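Side-chain contacts in putative Nitroreductase (Desulfovibrio desulfuricans subsp. desulfuricans str. G20, PDB 3E39), which binds flavin mononucleotide and probably acts as a flavin-dependent oxidoreductase of the nitroreductase type: residues A[19-24]-A[118-123]; A[33-38]-A[52-57]; A[83-88]-A[131-136]; A[123-128]-A[146-151]. One frame throughout, in Å; residues are numbered along the deposited sequence.

Contact 1: residues A[19-24]-A[118-123]; sequences RRYTDE and GAVWLG. With FMN (flavin mononucleotide), chain E.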
# COMPACT_ATOMS: atom_id res chain seq x y z
N ARG A 19 -7.86 17.58 0.31
CA ARG A 19 -8.96 17.65 1.27
C ARG A 19 -10.09 18.65 0.94
O ARG A 19 -11.02 18.82 1.73
CB ARG A 19 -8.37 17.97 2.64
CG ARG A 19 -7.29 16.96 3.10
CD ARG A 19 -6.63 17.36 4.43
NE ARG A 19 -5.79 16.29 4.98
CZ ARG A 19 -4.49 16.13 4.72
NH1 ARG A 19 -3.85 16.92 3.85
NH2 ARG A 19 -3.84 15.13 5.26
N ARG A 20 -9.96 19.31 -0.21
CA ARG A 20 -10.91 20.34 -0.68
C ARG A 20 -11.22 20.07 -2.14
O ARG A 20 -10.31 19.82 -2.95
CB ARG A 20 -10.34 21.74 -0.52
CG ARG A 20 -10.16 22.17 0.92
CD ARG A 20 -9.60 23.59 0.96
N TYR A 21 -12.49 20.13 -2.50
CA TYR A 21 -12.94 19.69 -3.81
C TYR A 21 -13.90 20.68 -4.44
O TYR A 21 -14.52 21.48 -3.74
CB TYR A 21 -13.65 18.31 -3.68
CG TYR A 21 -12.95 17.40 -2.68
CD1 TYR A 21 -11.79 16.70 -3.03
CD2 TYR A 21 -13.38 17.32 -1.37
CE1 TYR A 21 -11.12 15.90 -2.11
CE2 TYR A 21 -12.72 16.52 -0.42
CZ TYR A 21 -11.58 15.81 -0.80
OH TYR A 21 -10.92 15.03 0.13
N THR A 22 -14.04 20.59 -5.76
CA THR A 22 -14.96 21.45 -6.50
C THR A 22 -16.33 20.80 -6.44
O THR A 22 -16.46 19.73 -5.85
CB THR A 22 -14.57 21.63 -7.96
OG1 THR A 22 -14.80 20.42 -8.70
CG2 THR A 22 -13.11 22.09 -8.11
N ASP A 23 -17.34 21.43 -7.05
CA ASP A 23 -18.68 20.85 -7.05
C ASP A 23 -18.86 19.89 -8.24
O ASP A 23 -19.94 19.36 -8.48
CB ASP A 23 -19.74 21.98 -7.06
CG ASP A 23 -19.86 22.72 -5.69
OD1 ASP A 23 -19.50 22.16 -4.62
OD2 ASP A 23 -20.36 23.89 -5.67
N GLU A 24 -17.79 19.61 -8.96
CA GLU A 24 -17.90 18.74 -10.13
C GLU A 24 -18.16 17.28 -9.73
O GLU A 24 -17.54 16.77 -8.80
CB GLU A 24 -16.63 18.87 -11.00
CG GLU A 24 -16.70 18.15 -12.32
CD GLU A 24 -15.47 18.37 -13.19
OE1 GLU A 24 -14.67 19.31 -12.91
OE2 GLU A 24 -15.32 17.61 -14.19
N GLY A 118 -8.73 14.42 -6.76
CA GLY A 118 -8.06 14.68 -5.48
C GLY A 118 -8.67 13.72 -4.46
O GLY A 118 -9.87 13.47 -4.48
N ALA A 119 -7.83 13.15 -3.62
CA ALA A 119 -8.29 12.22 -2.58
C ALA A 119 -7.45 12.29 -1.32
O ALA A 119 -6.30 12.73 -1.35
CB ALA A 119 -8.30 10.76 -3.10
N VAL A 120 -8.05 11.84 -0.22
CA VAL A 120 -7.36 11.74 1.04
C VAL A 120 -7.78 10.46 1.82
O VAL A 120 -8.97 10.10 1.90
CB VAL A 120 -7.50 13.02 1.92
CG1 VAL A 120 -9.00 13.36 2.21
CG2 VAL A 120 -6.69 12.87 3.22
N TRP A 121 -6.75 9.79 2.35
CA TRP A 121 -6.88 8.60 3.18
C TRP A 121 -7.32 9.10 4.54
O TRP A 121 -6.62 9.88 5.14
CB TRP A 121 -5.50 7.97 3.31
CG TRP A 121 -5.39 6.69 4.08
CD1 TRP A 121 -6.10 6.29 5.18
CD2 TRP A 121 -4.41 5.69 3.84
NE1 TRP A 121 -5.63 5.08 5.62
CE2 TRP A 121 -4.60 4.68 4.80
CE3 TRP A 121 -3.39 5.54 2.89
CZ2 TRP A 121 -3.80 3.53 4.85
CZ3 TRP A 121 -2.60 4.38 2.94
CH2 TRP A 121 -2.82 3.40 3.90
N LEU A 122 -8.47 8.66 5.02
CA LEU A 122 -8.94 9.05 6.34
C LEU A 122 -8.89 7.84 7.26
O LEU A 122 -9.53 6.83 6.98
CB LEU A 122 -10.37 9.59 6.28
CG LEU A 122 -10.58 10.88 5.49
CD1 LEU A 122 -12.07 11.27 5.48
CD2 LEU A 122 -9.76 12.00 6.04
N GLY A 123 -8.07 7.93 8.32
CA GLY A 123 -7.90 6.85 9.30
C GLY A 123 -8.35 7.19 10.71
O GLY A 123 -8.66 6.32 11.50
N1 FMN E . -5.38 12.93 6.67
C2 FMN E . -6.42 13.59 7.30
O2 FMN E . -6.68 14.75 7.02
N3 FMN E . -7.20 12.95 8.23
C4 FMN E . -6.99 11.64 8.60
O4 FMN E . -7.86 11.06 9.27
C4A FMN E . -5.94 10.95 7.98
N5 FMN E . -5.72 9.63 8.33
C5A FMN E . -4.70 8.91 7.71
C6 FMN E . -4.48 7.58 8.10
C7 FMN E . -3.47 6.83 7.49
C7M FMN E . -3.12 5.47 8.04
C8 FMN E . -2.66 7.44 6.51
C8M FMN E . -1.58 6.64 5.81
C9 FMN E . -2.87 8.77 6.15
C9A FMN E . -3.90 9.53 6.75
N10 FMN E . -4.14 10.89 6.40
C10 FMN E . -5.16 11.59 7.01
C1' FMN E . -3.29 11.59 5.40
C2' FMN E . -1.92 11.96 5.96
O2' FMN E . -2.02 13.07 6.83
C3' FMN E . -0.98 12.28 4.80
O3' FMN E . -0.87 11.14 3.99
C4' FMN E . 0.42 12.68 5.26
O4' FMN E . 0.33 13.88 6.00
C5' FMN E . 1.35 12.91 4.10
O5' FMN E . 0.75 13.74 3.12
P FMN E . 0.56 13.37 1.58
O1P FMN E . -0.51 12.28 1.52
O2P FMN E . 0.16 14.63 0.83
O3P FMN E . 1.89 12.83 1.12
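Arg19 and Val120 bring the irregular loop 19-24 closest to strand 118-122, their CA atoms 6.1 Å apart, while farther along Tyr21 lies nearest Gly118. From the loop side, the Arg19 chain runs extended from CG to NE and crosses Val120 at about a right angle, and CG2 of the valine sits over one face of the guanidinium, 4.0 Å from NE. The guanidinium turns its edge to the flavin: Arg19 NE donates to FMN O2 at 2.7 Å, close to straight at 163°, and Arg19 NH2 gives a 3.0 Å bond to FMN N1, which lies in the guanidinium plane. Two adjacent acceptors gripped by one flat group fix the rotation of that group; the positive charge would probably favour negative charge at N1 and O2 in the reduced flavin. Val120 works on both neighbours at once, since CG1 meets Tyr21 OH at 3.3 Å while CG2 packs 3.7 Å from FMN N1. Two residues back along the strand, Gly118 O lies 3.6 Å from Tyr21 CE1, approaching the ring obliquely. Trp121 offers one indole face to the dimethylbenzene end, with FMN C8M 3.5 Å above the ring plane and over its centre. Arg19 and Gly123 are part of the FMN site, which Arg15, Arg16, Ser17 and Arg162 help complete. Ile74 of helix 72-77 touches Arg19, Tyr21 and Val120, strand 143-152 pairs with the strand through Val120 and Ala150, and helix 94-114 packs on Ala119 and Trp121.

Contact 2: residues A[33-38]-A[52-57]; sequences LILEAG and FLVIRA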
# COMPACT_ATOMS: atom_id res chain seq x y z
N LEU A 33 -13.21 2.53 -11.84
CA LEU A 33 -11.77 2.40 -12.10
C LEU A 33 -10.96 2.44 -10.79
O LEU A 33 -9.97 1.69 -10.65
CB LEU A 33 -11.26 3.46 -13.06
CG LEU A 33 -11.77 3.30 -14.48
CD1 LEU A 33 -11.40 4.53 -15.30
CD2 LEU A 33 -11.22 1.99 -15.13
N ILE A 34 -11.38 3.29 -9.85
CA ILE A 34 -10.70 3.39 -8.56
C ILE A 34 -10.85 2.06 -7.80
O ILE A 34 -9.89 1.50 -7.28
CB ILE A 34 -11.19 4.60 -7.74
CG1 ILE A 34 -10.72 5.91 -8.39
CG2 ILE A 34 -10.65 4.54 -6.32
CD1 ILE A 34 -11.44 7.18 -7.89
N LEU A 35 -12.07 1.55 -7.75
CA LEU A 35 -12.33 0.30 -7.05
C LEU A 35 -11.54 -0.86 -7.69
O LEU A 35 -10.98 -1.70 -6.99
CB LEU A 35 -13.82 -0.01 -7.03
CG LEU A 35 -14.70 0.87 -6.14
CD1 LEU A 35 -16.17 0.55 -6.47
CD2 LEU A 35 -14.41 0.66 -4.70
N GLU A 36 -11.48 -0.88 -9.03
CA GLU A 36 -10.72 -1.94 -9.77
C GLU A 36 -9.24 -1.91 -9.39
O GLU A 36 -8.59 -2.96 -9.29
CB GLU A 36 -10.86 -1.76 -11.29
CG GLU A 36 -12.20 -2.26 -11.85
CD GLU A 36 -12.35 -3.76 -11.78
OE1 GLU A 36 -11.33 -4.49 -11.89
OE2 GLU A 36 -13.48 -4.24 -11.66
N ALA A 37 -8.70 -0.71 -9.20
CA ALA A 37 -7.30 -0.54 -8.73
C ALA A 37 -7.18 -1.18 -7.34
O ALA A 37 -6.23 -1.90 -7.04
CB ALA A 37 -6.92 0.94 -8.68
N GLY A 38 -8.16 -0.91 -6.49
CA GLY A 38 -8.18 -1.47 -5.15
C GLY A 38 -8.18 -3.00 -5.09
O GLY A 38 -7.37 -3.56 -4.34
N PHE A 52 -15.53 -3.26 0.19
CA PHE A 52 -15.70 -1.83 -0.08
C PHE A 52 -17.14 -1.41 -0.03
O PHE A 52 -18.05 -2.18 -0.38
CB PHE A 52 -15.13 -1.52 -1.47
CG PHE A 52 -13.75 -2.09 -1.68
CD1 PHE A 52 -12.63 -1.38 -1.32
CD2 PHE A 52 -13.58 -3.39 -2.17
CE1 PHE A 52 -11.36 -1.91 -1.50
CE2 PHE A 52 -12.30 -3.92 -2.33
CZ PHE A 52 -11.20 -3.17 -2.01
N LEU A 53 -17.35 -0.17 0.41
CA LEU A 53 -18.68 0.42 0.43
C LEU A 53 -18.59 1.84 -0.07
O LEU A 53 -17.88 2.67 0.52
CB LEU A 53 -19.27 0.37 1.83
CG LEU A 53 -20.68 0.95 1.98
CD1 LEU A 53 -21.71 0.37 1.00
CD2 LEU A 53 -21.09 0.80 3.43
N VAL A 54 -19.31 2.14 -1.14
CA VAL A 54 -19.31 3.48 -1.72
C VAL A 54 -20.42 4.32 -1.12
O VAL A 54 -21.58 3.87 -1.06
CB VAL A 54 -19.50 3.40 -3.28
CG1 VAL A 54 -19.59 4.80 -3.92
CG2 VAL A 54 -18.37 2.55 -3.93
N ILE A 55 -20.06 5.55 -0.71
CA ILE A 55 -21.02 6.50 -0.14
C ILE A 55 -20.86 7.82 -0.85
O ILE A 55 -19.86 8.53 -0.64
CB ILE A 55 -20.81 6.73 1.39
CG1 ILE A 55 -20.90 5.41 2.17
CG2 ILE A 55 -21.84 7.73 1.93
CD1 ILE A 55 -22.25 4.76 2.19
N ARG A 56 -21.82 8.17 -1.70
CA ARG A 56 -21.79 9.47 -2.39
C ARG A 56 -22.30 10.61 -1.53
O ARG A 56 -22.97 10.40 -0.54
CB ARG A 56 -22.57 9.42 -3.70
CG ARG A 56 -21.88 8.55 -4.73
CD ARG A 56 -22.60 8.55 -6.02
NE ARG A 56 -21.84 7.98 -7.14
CZ ARG A 56 -20.92 8.63 -7.87
NH1 ARG A 56 -20.59 9.89 -7.60
NH2 ARG A 56 -20.34 8.01 -8.89
N ALA A 57 -21.97 11.83 -1.95
CA ALA A 57 -22.30 13.05 -1.20
C ALA A 57 -23.80 13.19 -0.93
O ALA A 57 -24.22 13.72 0.11
CB ALA A 57 -21.79 14.26 -1.96
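Leu35 meets Phe52 and Val54 in a contact made of apolar packing between helix 28-39 and the outermost strand, 50-56, of this chain's sheet. Each methyl of the leucine has its own partner: CD1 rests on Val54 CG2 at 3.9 Å, and CD2 lies 4.0 Å from Phe52 CB and almost as near to CG. The leucine CG stands anti to its carbonyl carbon (chi1 -71°), and this carries the forked end to the strand although the CB itself does not point there. Leucine and phenylalanine slide past one another in opposite directions, whereas Leu35 and Val54 meet at a slant. A second kind of contact is between ring and backbone: Phe52 CZ reaches Gly38 C at 4.3 Å, the ring being carried along the helix one turn beyond Leu35. With no CB on Gly38, the aromatic ring comes up to the helix backbone itself. The axes of the two short segments run nearly antiparallel, at 161°, and lie 11.0 Å apart. Polar links belong to the surroundings: Arg56 NH2 forms a salt bridge with Asp28 at the start of the same helix, and Arg56 NH1 donates to Val26 O. Leu35 also touches Ile82 of the next strand and Leu165 of the second subunit, while Phe52 packs on Met108 of helix 94-114 and its backbone is hydrogen-bonded to the second subunit. The four touching residues are buried and meet through carbon, so the patch of Leu35 and Gly38 on Phe52 and Val54 depends on shape and exclusion of water; the directional polar tie lies at the start of the helix, between Arg56 and Asp28.

Contact 3: residues A[83-88]-A[131-136]; sequences LVFLDR and TLLPAL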
# COMPACT_ATOMS: atom_id res chain seq x y z
N LEU A 83 -15.45 3.45 1.66
CA LEU A 83 -15.10 2.79 2.91
C LEU A 83 -14.42 1.46 2.60
O LEU A 83 -14.90 0.68 1.77
CB LEU A 83 -16.32 2.62 3.81
CG LEU A 83 -17.12 3.87 4.11
CD1 LEU A 83 -18.31 3.54 5.04
CD2 LEU A 83 -16.25 4.94 4.72
N VAL A 84 -13.28 1.23 3.26
CA VAL A 84 -12.51 0.01 3.08
C VAL A 84 -12.54 -0.83 4.36
O VAL A 84 -12.30 -0.33 5.46
CB VAL A 84 -11.05 0.38 2.75
CG1 VAL A 84 -10.23 -0.87 2.38
CG2 VAL A 84 -11.04 1.44 1.63
N PHE A 85 -12.78 -2.13 4.19
CA PHE A 85 -12.86 -3.06 5.30
C PHE A 85 -12.09 -4.34 4.98
O PHE A 85 -11.73 -4.63 3.83
CB PHE A 85 -14.31 -3.53 5.55
CG PHE A 85 -15.30 -2.42 5.68
CD1 PHE A 85 -15.85 -1.84 4.55
CD2 PHE A 85 -15.71 -1.97 6.93
CE1 PHE A 85 -16.75 -0.81 4.65
CE2 PHE A 85 -16.62 -0.93 7.04
CZ PHE A 85 -17.14 -0.36 5.91
N LEU A 86 -11.78 -5.08 6.03
CA LEU A 86 -11.34 -6.45 5.87
C LEU A 86 -12.50 -7.33 6.34
O LEU A 86 -13.16 -7.05 7.35
CB LEU A 86 -10.11 -6.81 6.70
CG LEU A 86 -8.80 -6.13 6.32
CD1 LEU A 86 -7.76 -6.31 7.37
CD2 LEU A 86 -8.33 -6.68 4.98
N ASP A 87 -12.76 -8.36 5.56
CA ASP A 87 -13.73 -9.39 5.92
C ASP A 87 -13.02 -10.30 6.92
O ASP A 87 -12.03 -10.97 6.60
CB ASP A 87 -14.15 -10.16 4.68
CG ASP A 87 -15.13 -11.29 4.98
OD1 ASP A 87 -15.16 -11.83 6.09
OD2 ASP A 87 -15.85 -11.69 4.06
N ARG A 88 -13.50 -10.32 8.15
CA ARG A 88 -12.87 -11.12 9.20
C ARG A 88 -12.79 -12.61 8.89
O ARG A 88 -11.88 -13.27 9.37
CB ARG A 88 -13.54 -10.89 10.55
CG ARG A 88 -13.37 -9.45 11.04
CD ARG A 88 -13.96 -9.21 12.43
NE ARG A 88 -13.89 -7.81 12.83
CZ ARG A 88 -12.82 -7.21 13.37
NH1 ARG A 88 -11.70 -7.88 13.58
NH2 ARG A 88 -12.87 -5.93 13.66
N THR A 131 -19.12 2.11 17.11
CA THR A 131 -20.38 2.85 17.06
C THR A 131 -20.76 3.16 15.63
O THR A 131 -21.92 3.03 15.24
CB THR A 131 -20.29 4.13 17.93
OG1 THR A 131 -19.21 4.96 17.50
CG2 THR A 131 -20.08 3.75 19.39
N LEU A 132 -19.78 3.53 14.80
CA LEU A 132 -20.09 3.85 13.41
C LEU A 132 -20.63 2.68 12.57
O LEU A 132 -21.59 2.85 11.84
CB LEU A 132 -18.85 4.49 12.74
CG LEU A 132 -18.92 4.84 11.24
CD1 LEU A 132 -20.06 5.82 10.92
CD2 LEU A 132 -17.56 5.39 10.82
N LEU A 133 -20.03 1.49 12.67
CA LEU A 133 -20.47 0.38 11.83
C LEU A 133 -21.94 0.00 12.05
O LEU A 133 -22.70 -0.08 11.08
CB LEU A 133 -19.51 -0.82 11.93
CG LEU A 133 -18.42 -0.84 10.84
CD1 LEU A 133 -17.56 0.46 10.83
CD2 LEU A 133 -17.52 -2.10 10.93
N PRO A 134 -22.33 -0.23 13.31
CA PRO A 134 -23.75 -0.52 13.55
C PRO A 134 -24.68 0.60 13.01
O PRO A 134 -25.78 0.29 12.50
CB PRO A 134 -23.83 -0.63 15.08
CG PRO A 134 -22.48 -1.04 15.50
CD PRO A 134 -21.54 -0.34 14.55
N ALA A 135 -24.24 1.87 13.07
CA ALA A 135 -25.03 3.00 12.56
C ALA A 135 -25.22 2.92 11.04
O ALA A 135 -26.17 3.50 10.49
CB ALA A 135 -24.40 4.35 12.96
N LEU A 136 -24.31 2.22 10.35
CA LEU A 136 -24.35 2.03 8.91
C LEU A 136 -24.92 0.66 8.55
O LEU A 136 -24.81 0.20 7.41
CB LEU A 136 -22.91 2.16 8.34
CG LEU A 136 -22.22 3.53 8.42
CD1 LEU A 136 -20.73 3.38 8.01
CD2 LEU A 136 -23.00 4.53 7.57
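Leu83, with CG anti to its carbonyl carbon (chi1 -54°), and Leu136, turned the same way (chi1 -66°), point their ends at each other and meet tip to tip, CD1 to CD1 at 3.8 Å. This is helix-on-sheet packing in the alpha+beta nitroreductase fold: strand 80-87, an inner strand of the antiparallel sheet, is covered on one face by the end of helix 129-135. Leu83 and Phe85, two residues apart on the strand, both turn toward the helix. On the helix side, the contacts come from Leu133 and from Leu136, the first residue after the helix to leave helical angles, whose N bonds to Leu133 O. The helix is kinked at Pro134, which lacks an N-H for the bond to the preceding turn. Several neighbours complete this apolar layer: Phe145 meets the Phe85 ring with planes about 30° apart, Leu138 touches Phe85 from a loop, and Leu65 of helix 61-66 packs on Leu83. Leu170 of the second subunit also reaches Phe85. Beyond the apolar part, Asp87 makes salt bridges with both Arg142 and Arg51 near the end of the strand. The Leu83 side chain is about 11 Å from a bound FMN. At the second touching pair, Leu133 and Phe85 slide past each other in opposite directions, and both methyls approach the ring at one atom: CD1 lies 4.1 Å from Phe85 CE2, at the ring edge and near its plane.

Contact 4: residues A[123-128]-A[146-151]; sequences GEIINQ and EAAIAA. With FMN (flavin mononucleotide), chain E.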
# COMPACT_ATOMS: atom_id res chain seq x y z
N GLY A 123 -8.07 7.93 8.32
CA GLY A 123 -7.90 6.85 9.30
C GLY A 123 -8.35 7.19 10.71
O GLY A 123 -8.66 6.32 11.50
N GLU A 124 -8.41 8.46 11.06
CA GLU A 124 -8.93 8.81 12.38
C GLU A 124 -10.35 8.28 12.55
O GLU A 124 -10.75 7.90 13.65
CB GLU A 124 -8.86 10.33 12.57
CG GLU A 124 -9.64 10.88 13.75
CD GLU A 124 -11.12 11.16 13.44
OE1 GLU A 124 -11.55 10.98 12.28
OE2 GLU A 124 -11.82 11.59 14.37
N ILE A 125 -11.08 8.18 11.45
CA ILE A 125 -12.46 7.77 11.48
C ILE A 125 -12.63 6.33 11.95
O ILE A 125 -13.66 5.98 12.55
CB ILE A 125 -13.18 8.03 10.10
CG1 ILE A 125 -14.71 7.82 10.24
CG2 ILE A 125 -12.58 7.19 8.93
CD1 ILE A 125 -15.50 8.44 9.12
N ILE A 126 -11.62 5.49 11.72
CA ILE A 126 -11.74 4.08 12.11
C ILE A 126 -11.71 3.90 13.62
O ILE A 126 -12.18 2.87 14.12
CB ILE A 126 -10.72 3.11 11.43
CG1 ILE A 126 -9.34 3.19 12.08
CG2 ILE A 126 -10.69 3.34 9.87
CD1 ILE A 126 -8.32 2.22 11.49
N ASN A 127 -11.22 4.91 14.34
CA ASN A 127 -11.21 4.87 15.82
C ASN A 127 -12.63 4.74 16.38
O ASN A 127 -12.82 4.27 17.50
CB ASN A 127 -10.63 6.14 16.42
CG ASN A 127 -9.24 6.44 15.97
OD1 ASN A 127 -8.54 5.60 15.39
ND2 ASN A 127 -8.79 7.66 16.27
N GLN A 128 -13.62 5.21 15.62
CA GLN A 128 -15.03 5.13 16.00
C GLN A 128 -15.79 3.95 15.39
O GLN A 128 -17.02 3.92 15.39
CB GLN A 128 -15.72 6.45 15.61
CG GLN A 128 -15.31 7.68 16.40
CD GLN A 128 -13.88 8.18 16.14
OE1 GLN A 128 -13.02 8.12 17.03
NE2 GLN A 128 -13.62 8.67 14.91
N GLU A 146 -11.05 -0.44 8.00
CA GLU A 146 -9.65 -0.08 7.75
C GLU A 146 -9.36 1.38 7.41
O GLU A 146 -8.35 1.93 7.87
CB GLU A 146 -9.10 -0.95 6.63
CG GLU A 146 -9.17 -2.42 6.92
CD GLU A 146 -8.23 -2.82 8.03
OE1 GLU A 146 -6.99 -2.66 7.87
OE2 GLU A 146 -8.74 -3.27 9.06
N ALA A 147 -10.21 2.00 6.60
CA ALA A 147 -9.98 3.37 6.13
C ALA A 147 -11.18 3.90 5.39
O ALA A 147 -12.00 3.11 4.94
CB ALA A 147 -8.78 3.37 5.14
N ALA A 148 -11.26 5.22 5.24
CA ALA A 148 -12.23 5.85 4.34
C ALA A 148 -11.41 6.70 3.39
O ALA A 148 -10.50 7.36 3.82
CB ALA A 148 -13.22 6.75 5.10
N ILE A 149 -11.72 6.69 2.10
CA ILE A 149 -11.05 7.54 1.14
C ILE A 149 -12.09 8.53 0.69
O ILE A 149 -13.15 8.13 0.17
CB ILE A 149 -10.56 6.81 -0.12
CG1 ILE A 149 -9.66 5.65 0.25
CG2 ILE A 149 -9.77 7.79 -1.03
CD1 ILE A 149 -9.10 4.95 -0.95
N ALA A 150 -11.81 9.81 0.95
CA ALA A 150 -12.68 10.91 0.52
C ALA A 150 -12.10 11.40 -0.79
O ALA A 150 -10.88 11.54 -0.89
CB ALA A 150 -12.67 12.05 1.57
N ALA A 151 -12.95 11.69 -1.77
CA ALA A 151 -12.49 12.10 -3.09
C ALA A 151 -13.39 13.10 -3.80
O ALA A 151 -14.57 13.24 -3.51
CB ALA A 151 -12.28 10.84 -4.00
N1 FMN E . -5.38 12.93 6.67
C2 FMN E . -6.42 13.59 7.30
O2 FMN E . -6.68 14.75 7.02
N3 FMN E . -7.20 12.95 8.23
C4 FMN E . -6.99 11.64 8.60
O4 FMN E . -7.86 11.06 9.27
C4A FMN E . -5.94 10.95 7.98
N5 FMN E . -5.72 9.63 8.33
C5A FMN E . -4.70 8.91 7.71
C6 FMN E . -4.48 7.58 8.10
C7 FMN E . -3.47 6.83 7.49
C7M FMN E . -3.12 5.47 8.04
C8 FMN E . -2.66 7.44 6.51
C8M FMN E . -1.58 6.64 5.81
C9 FMN E . -2.87 8.77 6.15
C9A FMN E . -3.90 9.53 6.75
N10 FMN E . -4.14 10.89 6.40
C10 FMN E . -5.16 11.59 7.01
C1' FMN E . -3.29 11.59 5.40
C2' FMN E . -1.92 11.96 5.96
O2' FMN E . -2.02 13.07 6.83
C3' FMN E . -0.98 12.28 4.80
O3' FMN E . -0.87 11.14 3.99
C4' FMN E . 0.42 12.68 5.26
O4' FMN E . 0.33 13.88 6.00
C5' FMN E . 1.35 12.91 4.10
O5' FMN E . 0.75 13.74 3.12
P FMN E . 0.56 13.37 1.58
O1P FMN E . -0.51 12.28 1.52
O2P FMN E . 0.16 14.63 0.83
O3P FMN E . 1.89 12.83 1.12
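FMN O4 is gripped by two successive backbone N-H groups just where the 3-10 turn 124-127 touches strand 143-152 through Ile125 and Ile126. Glu124 N gives the straighter bond to FMN O4, 3.2 Å at 165°; Gly123 N, 3.3 Å from FMN O4 and bent to 140°, also lies 2.9 Å from FMN N5. Two donors on one carbonyl oxygen hold that end of the isoalloxazine and would probably draw electron density toward O4. Gly123 sits so close to the flavin that a CB there would clash with FMN C6. Across the protein contact, Ile126 sets CG2 against the backbone of the strand, 3.4 Å from Glu146 O and 3.6 Å from Ala147 N. Its CD1 reaches the same carbonyl oxygen at 3.6 Å, because CG1 lies between the backbone N and the carbonyl carbon (chi1 79°). The hydrogen bond to Glu146 O comes from Gln99 NE2 of the second subunit. Ile125 makes the purely apolar touch, CG2 to Ala148 CB at 3.9 Å. Glu146 and Ala147 form a classic beta bulge opposite Val84. The Glu146 carboxylate is hydrogen-bonded to Ser144 OG and His98 ND1, while that of Glu124 is held by Thr69 OG1 and the backbone N of Arg70. Lys96 of the second subunit reaches Asn127 and packs on Ile126. The turn links strand 118-122 to helix 129-135, with strand 143-152 between strands 118-122 and 80-87 and helix 94-114 packed on Ala147 and Ile149.

How the contacts relate
All four contacts reach one antiparallel sheet, whose strands run in the order 50-56, 80-87, 143-152, 118-122. Contacts 2 and 1 involve the outermost strands, 3 and 4 the inner two. Contacts 3 and 4 have centres about 10 Å apart and join through backbone pairing of Val84 with Glu146 and Ala147; contacts 1 and 3 are farthest apart, about 21 Å between centres. Along the chain, contact 2 falls between the two segments of contact 1, whereas contacts 3 and 4 alternate. Contacts 1 and 4 share Gly123 and hold the flavin at both ends of its pyrimidine side. They place it beside strand 118-122, while contacts 2 and 3 pack helices on other strands, away from it.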